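Local coordinates for regulatory protein RecX (Lactobacillus reuteri, PDB 3D5L), which probably modulates the activity of the recombinase RecA, as a member of the RecX family, at residues Ala115-Thr120 against Gly130-His135. Sequence-based numbering, arbitrary orientation.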
# COMPACT_ATOMS: atom_id res chain seq x y z
N ALA A 115 3.68 7.56 -8.07
CA ALA A 115 4.79 8.26 -8.70
C ALA A 115 6.03 7.37 -8.72
O ALA A 115 6.73 7.29 -9.74
CB ALA A 115 5.09 9.57 -7.95
N SER A 116 6.31 6.70 -7.61
CA SER A 116 7.47 5.82 -7.51
C SER A 116 7.31 4.63 -8.44
O SER A 116 8.28 4.14 -9.01
CB SER A 116 7.62 5.29 -6.08
OG SER A 116 7.93 6.34 -5.17
N TYR A 117 6.07 4.17 -8.57
CA TYR A 117 5.79 3.04 -9.45
C TYR A 117 6.10 3.42 -10.89
O TYR A 117 6.76 2.67 -11.60
CB TYR A 117 4.33 2.63 -9.34
CG TYR A 117 3.97 1.48 -10.24
CD1 TYR A 117 4.24 0.16 -9.87
CD2 TYR A 117 3.37 1.70 -11.48
CE1 TYR A 117 3.92 -0.90 -10.70
CE2 TYR A 117 3.05 0.64 -12.33
CZ TYR A 117 3.33 -0.66 -11.93
OH TYR A 117 3.00 -1.71 -12.75
N VAL A 118 5.61 4.58 -11.31
CA VAL A 118 5.84 5.02 -12.68
C VAL A 118 7.33 5.17 -12.95
O VAL A 118 7.84 4.66 -13.94
CB VAL A 118 5.09 6.34 -12.98
CG1 VAL A 118 5.52 6.89 -14.33
CG2 VAL A 118 3.59 6.08 -12.99
N ARG A 119 8.03 5.85 -12.04
CA ARG A 119 9.47 6.04 -12.18
C ARG A 119 10.18 4.69 -12.35
O ARG A 119 11.02 4.53 -13.24
CB ARG A 119 10.01 6.77 -10.95
CG ARG A 119 11.53 6.93 -10.93
CD ARG A 119 12.05 7.35 -12.29
NE ARG A 119 11.28 8.46 -12.83
CZ ARG A 119 11.54 9.06 -13.99
NH1 ARG A 119 12.57 8.65 -14.73
NH2 ARG A 119 10.78 10.06 -14.40
N THR A 120 9.85 3.72 -11.50
CA THR A 120 10.47 2.41 -11.60
C THR A 120 10.14 1.75 -12.94
O THR A 120 10.97 1.06 -13.51
CB THR A 120 10.01 1.46 -10.47
OG1 THR A 120 10.33 2.03 -9.19
CG2 THR A 120 10.69 0.12 -10.60
N GLY A 130 -1.34 3.67 -21.00
CA GLY A 130 -2.59 2.94 -20.89
C GLY A 130 -2.51 1.76 -19.93
O GLY A 130 -3.42 1.54 -19.14
N ILE A 131 -1.42 1.01 -20.00
CA ILE A 131 -1.23 -0.14 -19.13
C ILE A 131 -0.84 0.27 -17.71
O ILE A 131 -1.25 -0.37 -16.74
CB ILE A 131 -0.17 -1.11 -19.74
CG1 ILE A 131 -0.88 -2.29 -20.42
CG2 ILE A 131 0.77 -1.63 -18.66
CD1 ILE A 131 -1.96 -1.88 -21.41
N ILE A 132 -0.05 1.35 -17.60
CA ILE A 132 0.36 1.84 -16.29
C ILE A 132 -0.90 2.27 -15.56
O ILE A 132 -1.12 1.91 -14.40
CB ILE A 132 1.29 3.08 -16.40
CG1 ILE A 132 2.50 2.77 -17.28
CG2 ILE A 132 1.76 3.48 -15.01
CD1 ILE A 132 3.58 2.00 -16.57
N ARG A 133 -1.75 3.03 -16.26
CA ARG A 133 -3.01 3.53 -15.72
C ARG A 133 -3.91 2.37 -15.28
O ARG A 133 -4.55 2.43 -14.23
CB ARG A 133 -3.75 4.36 -16.78
CG ARG A 133 -4.98 5.12 -16.26
CD ARG A 133 -5.71 5.88 -17.38
NE ARG A 133 -4.83 6.81 -18.08
CZ ARG A 133 -4.55 6.72 -19.39
NH1 ARG A 133 -5.09 5.75 -20.12
NH2 ARG A 133 -3.73 7.60 -19.96
N GLN A 134 -3.95 1.33 -16.09
CA GLN A 134 -4.75 0.17 -15.78
C GLN A 134 -4.22 -0.54 -14.54
O GLN A 134 -4.99 -1.00 -13.71
CB GLN A 134 -4.75 -0.79 -16.98
CG GLN A 134 -5.48 -2.09 -16.73
CD GLN A 134 -5.61 -2.93 -17.99
OE1 GLN A 134 -4.61 -3.29 -18.62
NE2 GLN A 134 -6.85 -3.26 -18.36
N HIS A 135 -2.90 -0.63 -14.42
CA HIS A 135 -2.30 -1.30 -13.26
C HIS A 135 -2.53 -0.53 -11.96
O HIS A 135 -2.78 -1.13 -10.92
CB HIS A 135 -0.80 -1.48 -13.48
CG HIS A 135 -0.14 -2.30 -12.42
ND1 HIS A 135 -0.02 -3.67 -12.51
CD2 HIS A 135 0.40 -1.96 -11.22
CE1 HIS A 135 0.57 -4.14 -11.42
NE2 HIS A 135 0.83 -3.12 -10.63
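Tyr117 of helix 110-124 reaches across to His135 and Ile132 of helix 129-138, and its contacts sharpen toward the hydroxyl. From CB, chi1 179° sets CG anti to the backbone N and carries the ring toward helix 129-138. Farther along, CE2 has the Ile132 CG2 methyl near the ring plane, 4.1 Å away at the edge. CE1 lies 3.7 Å from His135 CD2. CZ comes 3.3 Å from His135 CD2, and OH sits over one face of the imidazole, displaced toward its rim, 3.0 Å from CD2. The two ring planes differ by only 3°, yet their centroids are 4.8 Å apart, evidence of a slid, near-parallel pair with little overlap. Deeper between the helices, Val118 CG2 packs on Ile132 CG2 at 3.8 Å, so this one isoleucine branch serves both Tyr117 and Val118. Leu150 and Phe153 also touch Ile132, while Ala149 of helix 143-149 touches Val118. The short axes approach to 11.3 Å at 144°; the contact joins two helices of the second three-helix domain, which is related to helix-turn-helix folds. Chemically, the buried Val118-Ile132 contact probably holds by dispersion, while the tyrosine hydroxyl over the imidazole face adds a polar element on the partly exposed side.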